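Local coordinates for putative uncharacterized protein (Chaetomium thermophilum, PDB 5T8V), which probably serves as a cohesin loader that acts on chromatin, represented here by the C-terminal HEAT-repeat part of Scc2, at residues Q154-C159 / N222-A227; M168-L173 / D242-T247; Q1205-Y1210 / P1228-F1233; K1247-L1252 / F1286-V1291. All coordinates share one frame; numbering follows the deposited sequence.

Contact 1. Residues Q154-C159 / N222-A227; sequences QALSLC and NALEFA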
# COMPACT_ATOMS: atom_id res chain seq x y z
N GLN A 154 -18.79 -52.52 -32.17
CA GLN A 154 -17.86 -53.45 -31.53
C GLN A 154 -16.58 -52.73 -31.11
O GLN A 154 -16.11 -52.88 -29.98
CB GLN A 154 -17.55 -54.61 -32.47
CG GLN A 154 -18.74 -55.49 -32.80
CD GLN A 154 -18.47 -56.45 -33.94
OE1 GLN A 154 -17.68 -56.16 -34.84
NE2 GLN A 154 -19.13 -57.60 -33.91
N ALA A 155 -15.99 -51.96 -32.03
CA ALA A 155 -14.78 -51.22 -31.70
C ALA A 155 -14.99 -50.32 -30.50
O ALA A 155 -14.17 -50.29 -29.57
CB ALA A 155 -14.33 -50.40 -32.92
N LEU A 156 -16.10 -49.58 -30.48
CA LEU A 156 -16.40 -48.69 -29.37
C LEU A 156 -16.51 -49.47 -28.06
O LEU A 156 -16.00 -49.04 -27.02
CB LEU A 156 -17.69 -47.93 -29.65
CG LEU A 156 -18.25 -47.05 -28.54
CD1 LEU A 156 -17.22 -46.02 -28.08
CD2 LEU A 156 -19.52 -46.36 -29.02
N SER A 157 -17.19 -50.62 -28.09
CA SER A 157 -17.26 -51.46 -26.91
C SER A 157 -15.87 -51.84 -26.43
O SER A 157 -15.54 -51.68 -25.25
CB SER A 157 -18.09 -52.72 -27.20
OG SER A 157 -19.43 -52.38 -27.50
N LEU A 158 -15.02 -52.33 -27.34
CA LEU A 158 -13.68 -52.73 -26.94
C LEU A 158 -12.92 -51.56 -26.33
O LEU A 158 -12.16 -51.75 -25.37
CB LEU A 158 -12.91 -53.28 -28.14
CG LEU A 158 -12.97 -54.80 -28.33
CD1 LEU A 158 -12.27 -55.19 -29.62
CD2 LEU A 158 -12.33 -55.53 -27.15
N CYS A 159 -13.09 -50.35 -26.86
CA CYS A 159 -12.43 -49.20 -26.27
C CYS A 159 -12.92 -48.95 -24.85
O CYS A 159 -12.12 -48.77 -23.92
CB CYS A 159 -12.65 -47.96 -27.15
SG CYS A 159 -11.75 -48.00 -28.71
N ASN A 222 -20.58 -39.29 -28.67
CA ASN A 222 -20.77 -39.01 -27.25
C ASN A 222 -20.05 -40.04 -26.40
O ASN A 222 -19.38 -39.69 -25.42
CB ASN A 222 -22.26 -38.97 -26.92
CG ASN A 222 -22.92 -37.66 -27.32
OD1 ASN A 222 -22.30 -36.80 -27.95
ND2 ASN A 222 -24.18 -37.49 -26.94
N ALA A 223 -20.17 -41.32 -26.76
CA ALA A 223 -19.48 -42.36 -26.02
C ALA A 223 -17.96 -42.19 -26.11
O ALA A 223 -17.25 -42.37 -25.12
CB ALA A 223 -19.89 -43.74 -26.54
N LEU A 224 -17.46 -41.83 -27.30
CA LEU A 224 -16.03 -41.60 -27.45
C LEU A 224 -15.58 -40.41 -26.62
O LEU A 224 -14.48 -40.42 -26.05
CB LEU A 224 -15.69 -41.39 -28.92
CG LEU A 224 -15.71 -42.63 -29.81
CD1 LEU A 224 -15.62 -42.24 -31.28
CD2 LEU A 224 -14.58 -43.58 -29.45
N GLU A 225 -16.41 -39.36 -26.53
CA GLU A 225 -16.04 -38.20 -25.73
C GLU A 225 -16.05 -38.53 -24.25
O GLU A 225 -15.24 -37.99 -23.49
CB GLU A 225 -17.00 -37.04 -26.03
CG GLU A 225 -16.38 -35.65 -25.88
CD GLU A 225 -16.21 -35.22 -24.44
OE1 GLU A 225 -15.26 -34.46 -24.15
OE2 GLU A 225 -17.04 -35.63 -23.59
N PHE A 226 -16.94 -39.43 -23.82
CA PHE A 226 -16.94 -39.85 -22.42
C PHE A 226 -15.73 -40.71 -22.10
O PHE A 226 -15.08 -40.53 -21.06
CB PHE A 226 -18.24 -40.60 -22.12
CG PHE A 226 -18.42 -40.95 -20.67
CD1 PHE A 226 -18.76 -39.98 -19.74
CD2 PHE A 226 -18.26 -42.26 -20.23
CE1 PHE A 226 -18.93 -40.30 -18.41
CE2 PHE A 226 -18.43 -42.58 -18.90
CZ PHE A 226 -18.76 -41.61 -17.99
N ALA A 227 -15.40 -41.65 -22.99
CA ALA A 227 -14.24 -42.52 -22.77
C ALA A 227 -12.95 -41.72 -22.79
O ALA A 227 -12.10 -41.87 -21.90
CB ALA A 227 -14.22 -43.61 -23.83
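Leu156 reaches out from helix 149-172 and lays both of its methyls against helix 218-232, where Ala223 and Leu224 receive them. The fork of the leucine straddles the small alanine: CD2 of Leu156 lies 3.6 Å from CB of Ala223, and CD1 of Leu156 is 3.8 Å from that same CB. CD1 does double duty, since it also meets CD2 of Leu224 at 3.8 Å, the two leucine side chains crossing obliquely. With CG of Leu156 anti to the backbone N (chi1 174°), the branched end is carried away from its own helix and onto its neighbour. Leu224 starts out less directly, its CB pointing along the flank of the interface, yet CD2 bends back toward Leu156. The short alanine lets the backbones come close, with CA of Leu156 and CA of Leu224 7.4 Å apart.

One turn further along, Cys159 and Ala227 also face inward but stand back from the opposite segment, by more than 5 Å each. Beyond this first shell, helix 190-213 adds contacts: Met207 packs on Ala155, Leu203 and Leu204 on Cys159, and Ile211 on Leu224. Met260 and Ile264 of helix 247-267 also touch Leu224. The whole is a worked case of apolar helix-on-helix packing, in which leucine and alanine rather than polar bonds join the helices, as is usual in the stacked helices of an alpha-solenoid.

Contact 2. Residues M168-L173 / D242-T247; sequences MPLAEL and DSVIET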
# COMPACT_ATOMS: atom_id res chain seq x y z
N MET A 168 -6.93 -48.02 -17.07
CA MET A 168 -7.06 -47.26 -15.83
C MET A 168 -6.60 -48.06 -14.62
O MET A 168 -5.74 -47.57 -13.87
CB MET A 168 -8.50 -46.78 -15.67
CG MET A 168 -9.00 -45.90 -16.81
SD MET A 168 -8.17 -44.30 -16.93
CE MET A 168 -8.75 -43.50 -15.44
N PRO A 169 -7.10 -49.27 -14.36
CA PRO A 169 -6.63 -50.01 -13.17
C PRO A 169 -5.14 -50.30 -13.19
O PRO A 169 -4.52 -50.38 -12.12
CB PRO A 169 -7.46 -51.30 -13.20
CG PRO A 169 -7.97 -51.41 -14.59
CD PRO A 169 -8.14 -50.02 -15.09
N LEU A 170 -4.54 -50.47 -14.37
CA LEU A 170 -3.09 -50.68 -14.43
C LEU A 170 -2.34 -49.40 -14.10
O LEU A 170 -1.35 -49.43 -13.37
CB LEU A 170 -2.68 -51.19 -15.81
CG LEU A 170 -2.81 -52.70 -16.04
CD1 LEU A 170 -2.60 -53.03 -17.51
CD2 LEU A 170 -1.81 -53.46 -15.19
N ALA A 171 -2.80 -48.26 -14.63
CA ALA A 171 -2.16 -47.00 -14.29
C ALA A 171 -2.27 -46.70 -12.80
O ALA A 171 -1.32 -46.20 -12.19
CB ALA A 171 -2.78 -45.87 -15.11
N GLU A 172 -3.42 -47.00 -12.20
CA GLU A 172 -3.66 -46.66 -10.80
C GLU A 172 -3.04 -47.65 -9.83
O GLU A 172 -2.87 -47.31 -8.65
CB GLU A 172 -5.16 -46.56 -10.54
CG GLU A 172 -5.87 -45.50 -11.36
CD GLU A 172 -7.31 -45.31 -10.96
OE1 GLU A 172 -7.74 -45.94 -9.97
OE2 GLU A 172 -8.02 -44.52 -11.62
N LEU A 173 -2.70 -48.85 -10.27
CA LEU A 173 -2.23 -49.89 -9.36
C LEU A 173 -0.89 -49.50 -8.76
O LEU A 173 0.05 -49.12 -9.47
CB LEU A 173 -2.10 -51.22 -10.09
CG LEU A 173 -1.84 -52.42 -9.18
CD1 LEU A 173 -3.10 -52.79 -8.42
CD2 LEU A 173 -1.32 -53.61 -9.98
N ASP A 242 6.78 -47.26 -8.82
CA ASP A 242 5.51 -47.81 -8.35
C ASP A 242 4.48 -47.90 -9.47
O ASP A 242 3.27 -47.83 -9.23
CB ASP A 242 4.96 -47.00 -7.18
CG ASP A 242 5.16 -45.51 -7.35
OD1 ASP A 242 5.24 -45.05 -8.51
OD2 ASP A 242 5.24 -44.81 -6.32
N SER A 243 4.95 -48.10 -10.70
CA SER A 243 4.09 -48.31 -11.86
C SER A 243 4.42 -49.64 -12.50
O SER A 243 5.59 -50.00 -12.63
CB SER A 243 4.27 -47.18 -12.88
OG SER A 243 5.61 -47.13 -13.33
N VAL A 244 3.38 -50.38 -12.90
CA VAL A 244 3.58 -51.69 -13.50
C VAL A 244 4.44 -51.57 -14.75
O VAL A 244 5.38 -52.36 -14.96
CB VAL A 244 2.22 -52.35 -13.82
CG1 VAL A 244 2.42 -53.71 -14.49
CG2 VAL A 244 1.40 -52.51 -12.54
N ILE A 245 4.14 -50.60 -15.61
CA ILE A 245 4.88 -50.37 -16.84
C ILE A 245 5.35 -48.92 -16.86
O ILE A 245 5.01 -48.11 -15.99
CB ILE A 245 4.04 -50.69 -18.09
CG1 ILE A 245 2.77 -49.84 -18.13
CG2 ILE A 245 3.69 -52.17 -18.12
CD1 ILE A 245 1.95 -50.01 -19.39
N GLU A 246 6.14 -48.59 -17.88
CA GLU A 246 6.67 -47.24 -18.02
C GLU A 246 5.54 -46.23 -18.09
O GLU A 246 4.61 -46.36 -18.89
CB GLU A 246 7.55 -47.15 -19.27
CG GLU A 246 8.88 -47.86 -19.14
CD GLU A 246 9.72 -47.79 -20.40
OE1 GLU A 246 9.21 -47.28 -21.42
OE2 GLU A 246 10.88 -48.23 -20.37
N THR A 247 5.63 -45.21 -17.24
CA THR A 247 4.61 -44.17 -17.18
C THR A 247 4.38 -43.51 -18.54
O THR A 247 3.26 -43.09 -18.85
CB THR A 247 5.01 -43.12 -16.15
OG1 THR A 247 6.36 -42.71 -16.38
CG2 THR A 247 4.91 -43.69 -14.74
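Asp242 comes first along the loop that faces the end of helix 149-172, bringing backbone rather than side chain: its O lies 3.5 Å from O of Leu173, two acceptors that cannot bond to each other. Ser243 then turns its hydroxyl onto its own loop, OG donating to O of Ile245 at 2.9 Å from a position tilted 36° out of the carbonyl plane, bridging Val244. That valine carries the contact. Its CG2, placed beside the backbone N because CG1 is the branch anti to it (chi1 178°), meets CD2 of Leu173 at 3.9 Å and, more loosely, CD2 of Leu170 at 4.3 Å. Leu173 is the first residue to leave helical geometry, so Val244 touches the last turn of the helix and its exit together. Ile245 next directs its side chain to Leu194 and Met197 of helix 190-213.

The loop linking helices 218-232 and 247-267 thus sets its valine on the C-terminal end of helix 149-172, an apolar helix-end contact within a helical-repeat fold. Leu186 of helix 180-187 packs on Leu170, Leu173 and Val244, Ile193 of helix 190-213 lies against Leu170, and Phe250 of helix 247-267 touches Leu170, Ala171 and Ile245.

Contact 3. Residues Q1205-Y1210 / P1228-F1233; sequences QSIFAY and PKLHLF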
# COMPACT_ATOMS: atom_id res chain seq x y z
N GLN A 1205 -21.72 28.57 29.29
CA GLN A 1205 -21.88 30.00 29.06
C GLN A 1205 -20.53 30.67 28.83
O GLN A 1205 -20.40 31.53 27.95
CB GLN A 1205 -22.60 30.64 30.24
CG GLN A 1205 -24.01 30.13 30.47
CD GLN A 1205 -24.52 30.40 31.87
OE1 GLN A 1205 -23.88 31.10 32.66
NE2 GLN A 1205 -25.67 29.83 32.21
N SER A 1206 -19.52 30.28 29.60
CA SER A 1206 -18.19 30.88 29.46
C SER A 1206 -17.60 30.57 28.09
O SER A 1206 -17.05 31.46 27.43
CB SER A 1206 -17.27 30.37 30.56
OG SER A 1206 -15.96 30.89 30.41
N ILE A 1207 -17.70 29.32 27.65
CA ILE A 1207 -17.16 28.96 26.33
C ILE A 1207 -17.86 29.76 25.24
O ILE A 1207 -17.22 30.24 24.30
CB ILE A 1207 -17.30 27.44 26.10
CG1 ILE A 1207 -16.40 26.68 27.08
CG2 ILE A 1207 -16.92 27.08 24.65
CD1 ILE A 1207 -16.58 25.17 27.04
N PHE A 1208 -19.18 29.92 25.35
CA PHE A 1208 -19.91 30.69 24.35
C PHE A 1208 -19.45 32.15 24.33
O PHE A 1208 -19.14 32.70 23.27
CB PHE A 1208 -21.41 30.60 24.59
CG PHE A 1208 -22.21 31.52 23.71
CD1 PHE A 1208 -22.27 31.32 22.34
CD2 PHE A 1208 -22.91 32.58 24.25
CE1 PHE A 1208 -23.00 32.16 21.53
CE2 PHE A 1208 -23.65 33.43 23.45
CZ PHE A 1208 -23.69 33.22 22.09
N ALA A 1209 -19.42 32.78 25.51
CA ALA A 1209 -18.98 34.18 25.57
C ALA A 1209 -17.57 34.33 25.03
O ALA A 1209 -17.25 35.34 24.38
CB ALA A 1209 -19.06 34.68 27.01
N TYR A 1210 -16.71 33.34 25.27
CA TYR A 1210 -15.34 33.40 24.77
C TYR A 1210 -15.30 33.31 23.25
O TYR A 1210 -14.60 34.08 22.59
CB TYR A 1210 -14.52 32.28 25.41
CG TYR A 1210 -13.05 32.29 25.07
CD1 TYR A 1210 -12.18 33.20 25.65
CD2 TYR A 1210 -12.52 31.36 24.17
CE1 TYR A 1210 -10.83 33.20 25.35
CE2 TYR A 1210 -11.17 31.36 23.86
CZ TYR A 1210 -10.33 32.28 24.45
OH TYR A 1210 -8.99 32.28 24.14
N PRO A 1228 -17.35 19.91 16.95
CA PRO A 1228 -17.99 20.86 17.86
C PRO A 1228 -16.97 21.58 18.73
O PRO A 1228 -15.88 21.07 19.00
CB PRO A 1228 -18.91 19.97 18.70
CG PRO A 1228 -18.22 18.66 18.73
CD PRO A 1228 -17.55 18.51 17.39
N LYS A 1229 -17.35 22.78 19.17
CA LYS A 1229 -16.45 23.57 20.01
C LYS A 1229 -16.17 22.86 21.33
O LYS A 1229 -15.05 22.94 21.86
CB LYS A 1229 -17.06 24.95 20.27
CG LYS A 1229 -17.31 25.77 19.01
CD LYS A 1229 -16.01 26.07 18.26
CE LYS A 1229 -16.25 26.95 17.05
NZ LYS A 1229 -16.79 28.29 17.43
N LEU A 1230 -17.16 22.16 21.87
CA LEU A 1230 -17.03 21.47 23.15
C LEU A 1230 -16.43 20.08 23.00
O LEU A 1230 -16.49 19.30 23.96
CB LEU A 1230 -18.40 21.37 23.83
CG LEU A 1230 -19.19 22.68 23.98
CD1 LEU A 1230 -20.55 22.41 24.61
CD2 LEU A 1230 -18.42 23.69 24.81
N HIS A 1231 -15.86 19.75 21.84
CA HIS A 1231 -15.36 18.39 21.64
C HIS A 1231 -14.22 18.08 22.61
O HIS A 1231 -14.06 16.92 23.01
CB HIS A 1231 -14.91 18.20 20.19
CG HIS A 1231 -13.47 18.49 19.94
ND1 HIS A 1231 -13.01 19.75 19.60
CD2 HIS A 1231 -12.37 17.69 19.96
CE1 HIS A 1231 -11.70 19.71 19.43
NE2 HIS A 1231 -11.29 18.48 19.65
N LEU A 1232 -13.44 19.08 23.01
CA LEU A 1232 -12.49 18.88 24.09
C LEU A 1232 -13.22 18.58 25.39
O LEU A 1232 -12.92 17.58 26.07
CB LEU A 1232 -11.59 20.11 24.26
CG LEU A 1232 -10.62 20.51 23.15
CD1 LEU A 1232 -10.02 19.29 22.46
CD2 LEU A 1232 -11.30 21.44 22.14
N PHE A 1233 -14.19 19.42 25.75
CA PHE A 1233 -14.96 19.22 26.97
C PHE A 1233 -15.43 17.77 27.08
O PHE A 1233 -15.03 17.04 28.00
CB PHE A 1233 -16.16 20.18 26.97
CG PHE A 1233 -16.74 20.44 28.34
CD1 PHE A 1233 -16.51 19.58 29.40
CD2 PHE A 1233 -17.53 21.56 28.56
CE1 PHE A 1233 -17.05 19.82 30.64
CE2 PHE A 1233 -18.08 21.81 29.80
CZ PHE A 1233 -17.84 20.94 30.84
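A type I beta turn, Pro1228 to His1231, leads into helix 1231-1240, and it is on this helix start that Ile1207 of helix 1200-1213 packs, touching Leu1230 at the N-cap position and Phe1233 in the first turn. The end of the isoleucine does most of the work. Its CD1 meets CD2 of Leu1230 at 3.2 Å, while the second branch, CG2 of Ile1207, lies 3.7 Å from the same methyl, so that Leu1230 CD2 rests against both arms of the side chain. CD1 of Ile1207 also approaches CD2 of Phe1233 at 4.0 Å, coming obliquely to the ring. CG1 is beside the backbone N (chi1 -66°), and the extended chain beyond it takes CD1 across to the other helix.

The contact lies in the Scc2 C-terminal region, where it joins two successive helices, 1200-1213 and 1231-1240, through the turn that begins the second. Pro1228 O fastens that turn twice: it accepts His1231 N at 3.1 Å and His1231 ND1 at 3.2 Å. The ring donor lies almost in line with the carbonyl bond (178° at the oxygen), though the N-H itself is bent, at 138°. Asn1282 OD1 takes the backbone N of Leu1230, and Lys1229 NZ forms a salt bridge with Asp1217. Ile1167 and Thr1171 also touch Ile1207.

Contact 4. Residues K1247-L1252 / F1286-V1291; sequences KFLEKL and FEYVTV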
# COMPACT_ATOMS: atom_id res chain seq x y z
N LYS A 1247 -25.92 13.18 31.68
CA LYS A 1247 -26.54 14.36 32.27
C LYS A 1247 -25.98 15.64 31.66
O LYS A 1247 -26.73 16.59 31.41
CB LYS A 1247 -26.36 14.36 33.79
CG LYS A 1247 -27.13 15.46 34.51
CD LYS A 1247 -28.63 15.35 34.27
CE LYS A 1247 -29.41 16.40 35.05
NZ LYS A 1247 -29.08 17.79 34.60
N PHE A 1248 -24.67 15.68 31.41
CA PHE A 1248 -24.08 16.85 30.77
C PHE A 1248 -24.84 17.19 29.50
O PHE A 1248 -25.34 18.31 29.33
CB PHE A 1248 -22.60 16.61 30.48
CG PHE A 1248 -21.97 17.70 29.66
CD1 PHE A 1248 -21.70 18.93 30.22
CD2 PHE A 1248 -21.65 17.48 28.33
CE1 PHE A 1248 -21.12 19.94 29.47
CE2 PHE A 1248 -21.06 18.48 27.57
CZ PHE A 1248 -20.80 19.71 28.14
N LEU A 1249 -24.96 16.22 28.59
CA LEU A 1249 -25.78 16.41 27.40
C LEU A 1249 -27.16 16.94 27.78
O LEU A 1249 -27.61 17.96 27.26
CB LEU A 1249 -25.90 15.09 26.63
CG LEU A 1249 -24.61 14.51 26.06
CD1 LEU A 1249 -24.88 13.16 25.40
CD2 LEU A 1249 -23.97 15.47 25.06
N GLU A 1250 -27.83 16.26 28.72
CA GLU A 1250 -29.14 16.73 29.15
C GLU A 1250 -29.07 18.17 29.62
O GLU A 1250 -29.91 19.00 29.24
CB GLU A 1250 -29.68 15.82 30.25
CG GLU A 1250 -30.02 14.42 29.76
CD GLU A 1250 -30.66 13.56 30.83
OE1 GLU A 1250 -30.51 13.89 32.03
OE2 GLU A 1250 -31.32 12.56 30.48
N LYS A 1251 -28.05 18.51 30.42
CA LYS A 1251 -27.92 19.88 30.88
C LYS A 1251 -27.82 20.84 29.70
O LYS A 1251 -28.46 21.90 29.71
CB LYS A 1251 -26.70 20.02 31.80
CG LYS A 1251 -26.49 21.42 32.38
CD LYS A 1251 -27.76 22.01 32.99
CE LYS A 1251 -28.35 21.13 34.10
NZ LYS A 1251 -27.45 21.04 35.29
N LEU A 1252 -27.05 20.48 28.68
CA LEU A 1252 -27.02 21.28 27.46
C LEU A 1252 -28.44 21.55 26.97
O LEU A 1252 -28.83 22.70 26.77
CB LEU A 1252 -26.21 20.58 26.37
CG LEU A 1252 -24.69 20.75 26.41
CD1 LEU A 1252 -24.02 19.70 25.54
CD2 LEU A 1252 -24.32 22.15 25.95
N PHE A 1286 -20.74 15.23 17.67
CA PHE A 1286 -20.12 15.08 18.98
C PHE A 1286 -19.29 13.81 19.12
O PHE A 1286 -18.53 13.67 20.09
CB PHE A 1286 -21.20 15.09 20.07
CG PHE A 1286 -21.21 16.34 20.93
CD1 PHE A 1286 -20.04 16.99 21.28
CD2 PHE A 1286 -22.41 16.85 21.38
CE1 PHE A 1286 -20.07 18.13 22.06
CE2 PHE A 1286 -22.45 17.99 22.17
CZ PHE A 1286 -21.27 18.63 22.51
N GLU A 1287 -19.42 12.87 18.19
CA GLU A 1287 -18.77 11.56 18.30
C GLU A 1287 -19.21 10.86 19.59
O GLU A 1287 -18.40 10.56 20.47
CB GLU A 1287 -17.24 11.70 18.23
CG GLU A 1287 -16.67 11.81 16.83
CD GLU A 1287 -16.84 10.53 16.03
OE1 GLU A 1287 -17.98 10.22 15.62
OE2 GLU A 1287 -15.82 9.83 15.81
N TYR A 1288 -20.51 10.62 19.68
CA TYR A 1288 -21.06 9.91 20.83
C TYR A 1288 -20.51 8.49 20.88
O TYR A 1288 -20.25 7.86 19.85
CB TYR A 1288 -22.59 9.89 20.75
CG TYR A 1288 -23.21 11.26 20.64
CD1 TYR A 1288 -23.55 11.99 21.77
CD2 TYR A 1288 -23.47 11.82 19.39
CE1 TYR A 1288 -24.12 13.25 21.66
CE2 TYR A 1288 -24.04 13.08 19.28
CZ TYR A 1288 -24.36 13.79 20.42
OH TYR A 1288 -24.93 15.04 20.31
N VAL A 1289 -20.33 7.98 22.10
CA VAL A 1289 -19.69 6.69 22.32
C VAL A 1289 -20.68 5.61 22.76
O VAL A 1289 -20.28 4.45 22.92
CB VAL A 1289 -18.53 6.80 23.33
CG1 VAL A 1289 -19.04 6.98 24.76
CG2 VAL A 1289 -17.58 5.61 23.21
N THR A 1290 -21.95 5.95 22.95
CA THR A 1290 -22.98 4.96 23.23
C THR A 1290 -24.28 5.41 22.59
O THR A 1290 -24.50 6.60 22.37
CB THR A 1290 -23.20 4.76 24.74
OG1 THR A 1290 -23.61 5.99 25.34
CG2 THR A 1290 -21.93 4.26 25.42
N VAL A 1291 -25.14 4.43 22.27
CA VAL A 1291 -26.47 4.77 21.78
C VAL A 1291 -27.39 5.18 22.92
O VAL A 1291 -28.44 5.80 22.67
CB VAL A 1291 -27.10 3.60 21.01
CG1 VAL A 1291 -26.24 3.23 19.81
CG2 VAL A 1291 -27.32 2.40 21.91
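The Tyr1288 ring takes Leu1249 at its edge and Phe1286 on one face. CD1 of Leu1249 sits near the ring plane, 3.8 Å from CE1 of Tyr1288, while CB of Phe1286 lies 3.4 Å above the Tyr1288 plane, shifted toward the rim. The Phe1286 ring has the Tyr1288 hydroxyl at its edge, in plane, and two leucine methyls approaching obliquely: CD2 of Leu1249 and CD1 of Leu1252, each 4.1 Å from CE2 of Phe1286. Leu1249 thus divides its fork, one methyl mainly to the tyrosine and the other shared by both rings. With its CG on the side of the backbone N (chi1 -63°), that fork reaches from helix 1243-1254 to the two rings.

Replacing Leu1249 by an alanine would probably leave the Tyr1288 edge without its methyl neighbour and open a gap beside Phe1286, leaving Leu1252 as the residue of 1247-1252 still touching it. Met1234 and Leu1297 also touch Leu1249. Helix 1243-1254 and the loop between helices 1271-1284 and 1291-1319, in the Scc2 C-terminal family region, are joined by apolar and aromatic contacts, and since Tyr1288 OH bonds to backbone O of Leu1283, burial need not cost it a bond.

The four contacts form two local pairs far apart in an elongated helical chain. Contacts 1 and 2 share helix 149-172, their centres about 22 Å apart, and their segments alternate in sequence, so that one long helix is held at two levels. Contacts 3 and 4 follow in series within the Scc2 C-terminal family region, with centres about 14 Å apart, and they touch: Leu1230 packs on Leu1252 and Phe1286, Pro1228 on Phe1286, and Phe1233 on Phe1248. Contact 3 lies across the chain's centre from contacts 1 and 2, about 88 Å from contact 1 between centres. Each pair is local in space, as expected of a solenoid assembled helix by helix.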